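Local coordinates for protein cellulase (Xanthomonas axonopodis pv. citri, PDB 5HOS) that probably hydrolyses internal beta-1,4-glucosidic bonds of cellulose, as an endo-beta-1,4-glucanase of glycoside hydrolase family 5, at residues N49-E59 / W304-G312; Y60-V71 / A99-Y109. One frame throughout, in Å; residues are numbered along the deposited sequence.

Contact 1 (N49-E59 / W304-G312); sequences NIDYRYPAADE and WAAGAWWSG
Arg-53, in the extended chain leading to helix 57-65, faces a type I beta turn from Gly-307 to Trp-310, and even the nearest CA atoms, of Arg-53 and Trp-309, stay 8.6 Å apart, so side chains carry most of the contact. The Arg-53 methylene chain lies over one face of the Trp-309 indole: CD sits 3.4 Å from the centroid of the five-membered ring, 6° off its normal, a CH-pi contact. A bend at chi3 (-73°) turns the guanidinium aside, its plane 56° from the indole, so the cation-pi component is off-centre. The far rim of the indole, CH2 and CZ3, abuts the backbone of Asn-49 to Tyr-52, with CH2 3.7 Å from Asn-49 C. These are loops at the C-terminal end of a (beta/alpha)8 barrel, which carries the active site in family 5 enzymes. Ala-308 CB lies over one guanidinium face, offset toward its rim, 3.6 Å from Arg-53 NE. Glu-59 OE2 takes both Arg-53 NH2, in a 2.9 Å salt bridge, and Ala-56 N, which comes from above the carboxylate plane. Water 1 donates to Glu-59 OE1 and accepts from Arg-53 NE and Ala-308 N, tying the turn to the ion pair.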
loop_
_atom_site.group_PDB
_atom_site.type_symbol
_atom_site.label_atom_id
_atom_site.label_comp_id
_atom_site.label_asym_id
_atom_site.label_seq_id
_atom_site.Cartn_x
_atom_site.Cartn_y
_atom_site.Cartn_z
ATOM N N ASN A 49 5.866 -20.728 -5.211
ATOM C CA ASN A 49 7.003 -21.252 -4.440
ATOM C C ASN A 49 8.323 -21.399 -5.194
ATOM O O ASN A 49 9.276 -21.948 -4.644
ATOM C CB ASN A 49 6.634 -22.553 -3.703
ATOM C CG ASN A 49 5.535 -22.340 -2.691
ATOM O OD1 ASN A 49 5.509 -21.318 -2.000
ATOM N ND2 ASN A 49 4.615 -23.290 -2.598
ATOM N N ILE A 50 8.378 -20.879 -6.421
ATOM C CA ILE A 50 9.604 -20.806 -7.221
ATOM C C ILE A 50 9.838 -19.339 -7.626
ATOM O O ILE A 50 10.850 -18.742 -7.243
ATOM C CB ILE A 50 9.520 -21.730 -8.459
ATOM C CG1 ILE A 50 9.448 -23.196 -8.005
ATOM C CG2 ILE A 50 10.728 -21.525 -9.370
ATOM C CD1 ILE A 50 9.006 -24.179 -9.068
ATOM N N ASP A 51 8.901 -18.768 -8.387
ATOM C CA ASP A 51 8.973 -17.358 -8.806
ATOM C C ASP A 51 8.417 -16.365 -7.778
ATOM O O ASP A 51 8.883 -15.228 -7.702
ATOM C CB ASP A 51 8.223 -17.163 -10.124
ATOM C CG ASP A 51 8.826 -17.958 -11.244
ATOM O OD1 ASP A 51 10.054 -17.858 -11.424
ATOM O OD2 ASP A 51 8.075 -18.674 -11.935
ATOM N N TYR A 52 7.404 -16.787 -7.025
ATOM C CA TYR A 52 6.768 -15.946 -6.013
ATOM C C TYR A 52 6.179 -16.829 -4.907
ATOM O O TYR A 52 6.081 -18.044 -5.070
ATOM C CB TYR A 52 5.670 -15.100 -6.668
ATOM C CG TYR A 52 4.465 -15.891 -7.153
ATOM C CD1 TYR A 52 4.468 -16.516 -8.396
ATOM C CD2 TYR A 52 3.306 -15.996 -6.365
ATOM C CE1 TYR A 52 3.365 -17.231 -8.847
ATOM C CE2 TYR A 52 2.205 -16.719 -6.803
ATOM C CZ TYR A 52 2.230 -17.324 -8.040
ATOM O OH TYR A 52 1.136 -18.032 -8.477
ATOM N N ARG A 53 5.777 -16.200 -3.803
ATOM C CA ARG A 53 5.256 -16.897 -2.619
ATOM C C ARG A 53 4.184 -16.057 -1.942
ATOM O O ARG A 53 4.156 -14.835 -2.102
ATOM C CB ARG A 53 6.381 -17.147 -1.602
ATOM C CG ARG A 53 7.021 -15.867 -1.064
ATOM C CD ARG A 53 7.996 -16.104 0.076
ATOM N NE ARG A 53 7.343 -16.452 1.343
ATOM C CZ ARG A 53 7.206 -17.685 1.845
ATOM N NH1 ARG A 53 7.658 -18.765 1.199
ATOM N NH2 ARG A 53 6.599 -17.844 3.022
ATOM N N TYR A 54 3.323 -16.721 -1.177
ATOM C CA TYR A 54 2.455 -16.054 -0.213
ATOM C C TYR A 54 3.002 -16.314 1.196
ATOM O O TYR A 54 3.764 -17.263 1.403
ATOM C CB TYR A 54 1.002 -16.528 -0.366
ATOM C CG TYR A 54 0.259 -15.798 -1.469
ATOM C CD1 TYR A 54 0.558 -16.027 -2.810
ATOM C CD2 TYR A 54 -0.739 -14.864 -1.171
ATOM C CE1 TYR A 54 -0.104 -15.350 -3.823
ATOM C CE2 TYR A 54 -1.409 -14.185 -2.178
ATOM C CZ TYR A 54 -1.093 -14.427 -3.499
ATOM O OH TYR A 54 -1.756 -13.758 -4.499
ATOM N N PRO A 55 2.639 -15.462 2.167
ATOM C CA PRO A 55 3.177 -15.650 3.517
ATOM C C PRO A 55 2.652 -16.904 4.230
ATOM O O PRO A 55 1.503 -17.288 4.037
ATOM C CB PRO A 55 2.716 -14.382 4.263
ATOM C CG PRO A 55 2.259 -13.431 3.212
ATOM C CD PRO A 55 1.757 -14.282 2.094
ATOM N N ALA A 56 3.504 -17.542 5.034
ATOM C CA ALA A 56 3.067 -18.603 5.946
ATOM C C ALA A 56 2.171 -18.008 7.023
ATOM O O ALA A 56 2.281 -16.834 7.332
ATOM C CB ALA A 56 4.269 -19.286 6.584
ATOM N N ALA A 57 1.295 -18.826 7.599
ATOM C CA ALA A 57 0.368 -18.358 8.641
ATOM C C ALA A 57 1.081 -17.739 9.859
ATOM O O ALA A 57 0.601 -16.748 10.423
ATOM C CB ALA A 57 -0.554 -19.493 9.081
ATOM N N ASP A 58 2.222 -18.307 10.256
ATOM C CA ASP A 58 2.962 -17.786 11.418
ATOM C C ASP A 58 3.669 -16.433 11.184
ATOM O O ASP A 58 4.086 -15.789 12.141
ATOM C CB ASP A 58 3.922 -18.837 12.024
ATOM C CG ASP A 58 5.098 -19.201 11.116
ATOM O OD1 ASP A 58 5.240 -18.639 10.016
ATOM O OD2 ASP A 58 5.895 -20.074 11.521
ATOM N N GLU A 59 3.784 -16.002 9.928
ATOM C CA GLU A 59 4.294 -14.661 9.627
ATOM C C GLU A 59 3.336 -13.593 10.172
ATOM O O GLU A 59 3.768 -12.611 10.782
ATOM C CB GLU A 59 4.556 -14.507 8.129
ATOM C CG GLU A 59 5.715 -15.391 7.654
ATOM C CD GLU A 59 6.020 -15.252 6.173
ATOM O OE1 GLU A 59 6.187 -14.106 5.721
ATOM O OE2 GLU A 59 6.097 -16.286 5.462
ATOM N N TRP A 304 7.436 -0.687 4.637
ATOM C CA TRP A 304 7.996 -1.479 3.544
ATOM C C TRP A 304 9.422 -1.862 3.967
ATOM O O TRP A 304 10.260 -0.972 4.101
ATOM C CB TRP A 304 8.042 -0.682 2.230
ATOM C CG TRP A 304 8.553 -1.530 1.108
ATOM C CD1 TRP A 304 9.856 -1.761 0.784
ATOM C CD2 TRP A 304 7.771 -2.308 0.196
ATOM N NE1 TRP A 304 9.937 -2.627 -0.281
ATOM C CE2 TRP A 304 8.672 -2.985 -0.658
ATOM C CE3 TRP A 304 6.399 -2.508 0.023
ATOM C CZ2 TRP A 304 8.240 -3.831 -1.682
ATOM C CZ3 TRP A 304 5.968 -3.355 -0.993
ATOM C CH2 TRP A 304 6.887 -4.011 -1.830
ATOM N N ALA A 305 9.737 -3.142 4.182
ATOM C CA ALA A 305 8.828 -4.300 4.052
ATOM C C ALA A 305 9.367 -5.464 4.863
ATOM O O ALA A 305 10.440 -5.380 5.440
ATOM C CB ALA A 305 8.701 -4.719 2.596
ATOM N N ALA A 306 8.591 -6.542 4.902
ATOM C CA ALA A 306 9.058 -7.839 5.357
ATOM C C ALA A 306 8.652 -8.876 4.300
ATOM O O ALA A 306 8.200 -8.521 3.209
ATOM C CB ALA A 306 8.478 -8.159 6.727
ATOM N N GLY A 307 8.813 -10.151 4.622
ATOM C CA GLY A 307 8.613 -11.231 3.662
ATOM C C GLY A 307 9.838 -12.116 3.698
ATOM O O GLY A 307 10.953 -11.642 3.941
ATOM N N ALA A 308 9.626 -13.401 3.442
ATOM C CA ALA A 308 10.652 -14.418 3.668
ATOM C C ALA A 308 11.817 -14.412 2.667
ATOM O O ALA A 308 12.867 -14.997 2.957
ATOM C CB ALA A 308 10.006 -15.803 3.712
ATOM N N TRP A 309 11.647 -13.772 1.505
ATOM C CA TRP A 309 12.647 -13.856 0.423
ATOM C C TRP A 309 13.516 -12.612 0.202
ATOM O O TRP A 309 14.260 -12.559 -0.780
ATOM C CB TRP A 309 11.964 -14.282 -0.890
ATOM C CG TRP A 309 11.511 -15.739 -0.933
ATOM C CD1 TRP A 309 11.694 -16.702 0.030
ATOM C CD2 TRP A 309 10.839 -16.390 -2.019
ATOM N NE1 TRP A 309 11.158 -17.897 -0.386
ATOM C CE2 TRP A 309 10.635 -17.738 -1.643
ATOM C CE3 TRP A 309 10.389 -15.963 -3.273
ATOM C CZ2 TRP A 309 9.986 -18.661 -2.476
ATOM C CZ3 TRP A 309 9.750 -16.881 -4.108
ATOM C CH2 TRP A 309 9.556 -18.216 -3.703
ATOM N N TRP A 310 13.466 -11.632 1.109
ATOM C CA TRP A 310 14.359 -10.470 1.011
ATOM C C TRP A 310 15.797 -10.919 1.246
ATOM O O TRP A 310 16.053 -11.795 2.073
ATOM C CB TRP A 310 14.009 -9.365 2.028
ATOM C CG TRP A 310 12.798 -8.556 1.682
ATOM C CD1 TRP A 310 11.605 -8.549 2.343
ATOM C CD2 TRP A 310 12.666 -7.614 0.606
ATOM N NE1 TRP A 310 10.735 -7.671 1.747
ATOM C CE2 TRP A 310 11.358 -7.083 0.677
ATOM C CE3 TRP A 310 13.523 -7.169 -0.415
ATOM C CZ2 TRP A 310 10.880 -6.132 -0.236
ATOM C CZ3 TRP A 310 13.045 -6.218 -1.325
ATOM C CH2 TRP A 310 11.735 -5.713 -1.226
ATOM N N SER A 311 16.726 -10.301 0.523
ATOM C CA SER A 311 18.148 -10.571 0.707
ATOM C C SER A 311 18.624 -9.984 2.038
ATOM O O SER A 311 17.958 -9.118 2.633
ATOM C CB SER A 311 18.963 -10.006 -0.458
ATOM O OG SER A 311 19.010 -8.591 -0.427
ATOM N N GLY A 312 19.775 -10.471 2.499
ATOM C CA GLY A 312 20.377 -10.014 3.753
ATOM C C GLY A 312 20.817 -8.560 3.747
ATOM O O GLY A 312 20.843 -7.916 4.795
HETATM O O HOH W 1 6.781 -14.332 3.126
#

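Contact 2 (Y60-V71 / A99-Y109); sequences YAYFAGKHMNTV and AVANAKAAKMY
Tyr-60 and Met-108 pack between two helices on the outside of the (beta/alpha)8 barrel and the parallel strands 70-75 and 109-114. The helical segments 60-65 and 99-105 have axes 9.4 Å apart at closest approach and 37° from parallel. Each helix closes in a Schellman motif, with His-67 and Lys-107 at positive phi, before the chain enters a barrel strand. Across the strands Tyr-109 N donates to Asn-69 O at 2.7 Å, and Val-71 N to Tyr-109 O, both nearly straight. Asn-69 turns its amide 81° to the Tyr-109 ring, ND2 coming 3.9 Å from Tyr-109 CE1; ND2 gives to Lys-28 O, while OD1 takes Ala-30 N and, from above its carbonyl plane, Thr-70 OG1.

The tight part lies between the helices and the strands. Met-108 runs extended to SD and then bends (chi3 89°), which brings CE near Met-68 O and Thr-70 N and against Val-71 CG2 at 3.7 Å; its sulfur rests 3.4 Å from Tyr-60 O. Ala-106, just past the end of its helix, fits against Tyr-60 and Ala-64, with Ala-64 CB 3.3 Å from Ala-106 O. Tyr-60 lays one ring face, off-centre, along the backbone of Asn-102 and Ala-103, and its CE1 meets Asn-102 CB at 3.4 Å.

Toward solvent the packing thins: Ala-61 and Lys-107 add little. Near the outer end of Tyr-60, water 2 lies 2.7 Å from Tyr-60 OH and accepts from Asn-102 ND2.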
loop_
_atom_site.group_PDB
_atom_site.type_symbol
_atom_site.label_atom_id
_atom_site.label_comp_id
_atom_site.label_asym_id
_atom_site.label_seq_id
_atom_site.Cartn_x
_atom_site.Cartn_y
_atom_site.Cartn_z
ATOM N N TYR A 60 2.038 -13.848 10.038
ATOM C CA TYR A 60 1.017 -12.941 10.565
ATOM C C TYR A 60 1.086 -12.913 12.090
ATOM O O TYR A 60 1.098 -11.843 12.691
ATOM C CB TYR A 60 -0.382 -13.343 10.086
ATOM C CG TYR A 60 -0.520 -13.376 8.578
ATOM C CD1 TYR A 60 -0.190 -14.518 7.851
ATOM C CD2 TYR A 60 -0.984 -12.268 7.871
ATOM C CE1 TYR A 60 -0.313 -14.553 6.475
ATOM C CE2 TYR A 60 -1.112 -12.296 6.494
ATOM C CZ TYR A 60 -0.763 -13.439 5.797
ATOM O OH TYR A 60 -0.885 -13.487 4.423
ATOM N N ALA A 61 1.155 -14.088 12.711
ATOM C CA ALA A 61 1.266 -14.185 14.171
ATOM C C ALA A 61 2.479 -13.404 14.709
ATOM O O ALA A 61 2.359 -12.709 15.706
ATOM C CB ALA A 61 1.320 -15.636 14.615
ATOM N N TYR A 62 3.621 -13.482 14.023
ATOM C CA TYR A 62 4.802 -12.723 14.433
ATOM C C TYR A 62 4.525 -11.217 14.500
ATOM O O TYR A 62 4.801 -10.567 15.513
ATOM C CB TYR A 62 6.007 -12.983 13.513
ATOM C CG TYR A 62 7.153 -12.041 13.821
ATOM C CD1 TYR A 62 7.923 -12.203 14.972
ATOM C CD2 TYR A 62 7.431 -10.948 12.995
ATOM C CE1 TYR A 62 8.953 -11.323 15.280
ATOM C CE2 TYR A 62 8.459 -10.065 13.293
ATOM C CZ TYR A 62 9.220 -10.255 14.434
ATOM O OH TYR A 62 10.241 -9.375 14.722
ATOM N N PHE A 63 3.981 -10.662 13.423
ATOM C CA PHE A 63 3.762 -9.215 13.369
ATOM C C PHE A 63 2.647 -8.767 14.303
ATOM O O PHE A 63 2.745 -7.700 14.898
ATOM C CB PHE A 63 3.593 -8.733 11.922
ATOM C CG PHE A 63 4.883 -8.778 11.153
ATOM C CD1 PHE A 63 5.919 -7.893 11.473
ATOM C CD2 PHE A 63 5.101 -9.729 10.173
ATOM C CE1 PHE A 63 7.136 -7.938 10.802
ATOM C CE2 PHE A 63 6.318 -9.777 9.495
ATOM C CZ PHE A 63 7.335 -8.886 9.814
ATOM N N ALA A 64 1.634 -9.613 14.486
ATOM C CA ALA A 64 0.602 -9.362 15.504
ATOM C C ALA A 64 1.208 -9.334 16.904
ATOM O O ALA A 64 0.848 -8.477 17.719
ATOM C CB ALA A 64 -0.509 -10.404 15.431
ATOM N N GLY A 65 2.150 -10.243 17.172
ATOM C CA GLY A 65 2.868 -10.263 18.455
ATOM C C GLY A 65 3.674 -8.989 18.698
ATOM O O GLY A 65 3.900 -8.601 19.841
ATOM N N LYS A 66 4.097 -8.335 17.613
ATOM C CA LYS A 66 4.738 -7.013 17.676
ATOM C C LYS A 66 3.743 -5.846 17.641
ATOM O O LYS A 66 4.142 -4.704 17.405
ATOM C CB LYS A 66 5.760 -6.877 16.541
ATOM C CG LYS A 66 6.897 -7.881 16.616
ATOM C CD LYS A 66 7.862 -7.557 17.752
ATOM C CE LYS A 66 8.393 -8.804 18.421
ATOM N NZ LYS A 66 9.250 -8.419 19.576
ATOM N N HIS A 67 2.463 -6.140 17.893
ATOM C CA HIS A 67 1.385 -5.151 18.046
ATOM C C HIS A 67 0.933 -4.478 16.748
ATOM O O HIS A 67 0.254 -3.453 16.794
ATOM C CB HIS A 67 1.733 -4.113 19.118
ATOM C CG HIS A 67 2.318 -4.717 20.348
ATOM N ND1 HIS A 67 1.587 -5.513 21.201
ATOM C CD2 HIS A 67 3.576 -4.691 20.839
ATOM C CE1 HIS A 67 2.363 -5.929 22.183
ATOM N NE2 HIS A 67 3.576 -5.446 21.987
ATOM N N MET A 68 1.274 -5.069 15.601
ATOM C CA MET A 68 0.760 -4.598 14.314
ATOM C C MET A 68 -0.580 -5.252 14.074
ATOM O O MET A 68 -0.779 -6.409 14.444
ATOM C CB MET A 68 1.722 -4.951 13.182
ATOM C CG MET A 68 2.919 -4.040 13.163
ATOM S SD MET A 68 4.212 -4.622 12.077
ATOM C CE MET A 68 5.363 -3.252 12.224
ATOM N N ASN A 69 -1.499 -4.513 13.463
ATOM C CA ASN A 69 -2.802 -5.065 13.105
ATOM C C ASN A 69 -3.089 -5.128 11.606
ATOM O O ASN A 69 -4.200 -5.456 11.223
ATOM C CB ASN A 69 -3.925 -4.310 13.831
ATOM C CG ASN A 69 -4.132 -2.898 13.301
ATOM O OD1 ASN A 69 -3.343 -2.395 12.512
ATOM N ND2 ASN A 69 -5.206 -2.256 13.737
ATOM N N THR A 70 -2.103 -4.830 10.761
ATOM C CA THR A 70 -2.333 -4.723 9.316
ATOM C C THR A 70 -1.188 -5.336 8.517
ATOM O O THR A 70 -0.028 -5.157 8.854
ATOM C CB THR A 70 -2.531 -3.246 8.912
ATOM O OG1 THR A 70 -3.628 -2.696 9.659
ATOM C CG2 THR A 70 -2.827 -3.096 7.423
ATOM N N VAL A 71 -1.547 -6.080 7.476
ATOM C CA VAL A 71 -0.619 -6.554 6.459
ATOM C C VAL A 71 -1.043 -5.922 5.145
ATOM O O VAL A 71 -2.210 -6.009 4.761
ATOM C CB VAL A 71 -0.652 -8.098 6.344
ATOM C CG1 VAL A 71 -0.033 -8.587 5.040
ATOM C CG2 VAL A 71 0.049 -8.708 7.551
ATOM N N ALA A 99 -4.632 -15.895 2.695
ATOM C CA ALA A 99 -3.932 -14.780 3.325
ATOM C C ALA A 99 -4.868 -14.013 4.250
ATOM O O ALA A 99 -4.506 -13.729 5.385
ATOM C CB ALA A 99 -3.331 -13.843 2.280
ATOM N N VAL A 100 -6.073 -13.715 3.769
ATOM C CA VAL A 100 -7.094 -13.044 4.590
ATOM C C VAL A 100 -7.456 -13.890 5.820
ATOM O O VAL A 100 -7.545 -13.357 6.929
ATOM C CB VAL A 100 -8.353 -12.683 3.759
ATOM C CG1 VAL A 100 -9.489 -12.179 4.643
ATOM C CG2 VAL A 100 -8.015 -11.628 2.713
ATOM N N ALA A 101 -7.661 -15.194 5.625
ATOM C CA ALA A 101 -7.956 -16.097 6.743
ATOM C C ALA A 101 -6.805 -16.145 7.754
ATOM O O ALA A 101 -7.025 -16.032 8.951
ATOM C CB ALA A 101 -8.291 -17.491 6.234
ATOM N N ASN A 102 -5.573 -16.272 7.254
ATOM C CA ASN A 102 -4.391 -16.239 8.106
ATOM C C ASN A 102 -4.294 -14.941 8.912
ATOM O O ASN A 102 -4.005 -14.970 10.107
ATOM C CB ASN A 102 -3.111 -16.397 7.274
ATOM C CG ASN A 102 -2.913 -17.805 6.736
ATOM O OD1 ASN A 102 -3.514 -18.758 7.205
ATOM N ND2 ASN A 102 -2.042 -17.934 5.742
ATOM N N ALA A 103 -4.570 -13.816 8.255
ATOM C CA ALA A 103 -4.549 -12.518 8.910
ATOM C C ALA A 103 -5.617 -12.439 9.993
ATOM O O ALA A 103 -5.336 -11.996 11.113
ATOM C CB ALA A 103 -4.754 -11.411 7.900
ATOM N N LYS A 104 -6.824 -12.886 9.671
ATOM C CA LYS A 104 -7.906 -12.900 10.653
ATOM C C LYS A 104 -7.545 -13.719 11.883
ATOM O O LYS A 104 -7.897 -13.331 12.994
ATOM C CB LYS A 104 -9.215 -13.424 10.056
ATOM C CG LYS A 104 -9.922 -12.439 9.135
ATOM C CD LYS A 104 -11.163 -13.077 8.561
ATOM C CE LYS A 104 -11.873 -12.203 7.559
ATOM N NZ LYS A 104 -12.990 -12.975 6.963
ATOM N N ALA A 105 -6.845 -14.840 11.690
ATOM C CA ALA A 105 -6.412 -15.694 12.808
ATOM C C ALA A 105 -5.473 -14.965 13.755
ATOM O O ALA A 105 -5.450 -15.256 14.942
ATOM C CB ALA A 105 -5.751 -16.975 12.300
ATOM N N ALA A 106 -4.703 -14.020 13.213
ATOM C CA ALA A 106 -3.819 -13.164 13.990
ATOM C C ALA A 106 -4.459 -11.814 14.351
ATOM O O ALA A 106 -3.750 -10.918 14.793
ATOM C CB ALA A 106 -2.522 -12.945 13.214
ATOM N N LYS A 107 -5.790 -11.700 14.216
ATOM C CA LYS A 107 -6.551 -10.457 14.434
ATOM C C LYS A 107 -5.990 -9.253 13.651
ATOM O O LYS A 107 -5.851 -8.143 14.183
ATOM C CB LYS A 107 -6.685 -10.157 15.932
ATOM C CG LYS A 107 -7.302 -11.312 16.727
ATOM C CD LYS A 107 -7.609 -10.908 18.166
ATOM C CE LYS A 107 -7.695 -12.107 19.105
ATOM N NZ LYS A 107 -8.621 -13.172 18.633
ATOM N N MET A 108 -5.672 -9.496 12.382
ATOM C CA MET A 108 -5.130 -8.471 11.510
ATOM C C MET A 108 -6.038 -8.211 10.310
ATOM O O MET A 108 -6.852 -9.067 9.920
ATOM C CB MET A 108 -3.735 -8.871 11.023
ATOM C CG MET A 108 -2.718 -9.054 12.138
ATOM S SD MET A 108 -1.113 -9.559 11.512
ATOM C CE MET A 108 -0.324 -7.988 11.194
ATOM N N TYR A 109 -5.887 -7.013 9.748
ATOM C CA TYR A 109 -6.490 -6.616 8.476
ATOM C C TYR A 109 -5.511 -6.893 7.337
ATOM O O TYR A 109 -4.302 -6.955 7.563
ATOM C CB TYR A 109 -6.801 -5.118 8.490
ATOM C CG TYR A 109 -7.778 -4.676 9.556
ATOM C CD1 TYR A 109 -7.339 -4.288 10.817
ATOM C CD2 TYR A 109 -9.144 -4.629 9.296
ATOM C CE1 TYR A 109 -8.231 -3.881 11.797
ATOM C CE2 TYR A 109 -10.047 -4.222 10.271
ATOM C CZ TYR A 109 -9.582 -3.845 11.515
ATOM O OH TYR A 109 -10.474 -3.430 12.489
HETATM O O HOH W 2 -0.816 -16.119 3.637
HETATM O O HOH W 3 -3.430 -7.716 15.949
#

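Helix 57-65 serves both contacts: its first turn supplies Glu-59 to contact 1, while Tyr-60 and Ala-64 pack in contact 2, which is nested along the chain inside the loop closed by contact 1. Their centres lie about 15 Å apart, yet they touch, with Pro-55 CG 3.4 Å from Tyr-60 OH and Ala-306 CB against Phe-63 CZ. Contact 1 is the more exposed, joining a loop and the start of helix 57-65 to a turn through an arginine-tryptophan pair, an ion pair and a water. Contact 2 is larger and more buried, belonging to the barrel framework: aliphatic, sulfur and aromatic packing between the helices and against the strands, plus backbone hydrogen bonds between adjacent strands.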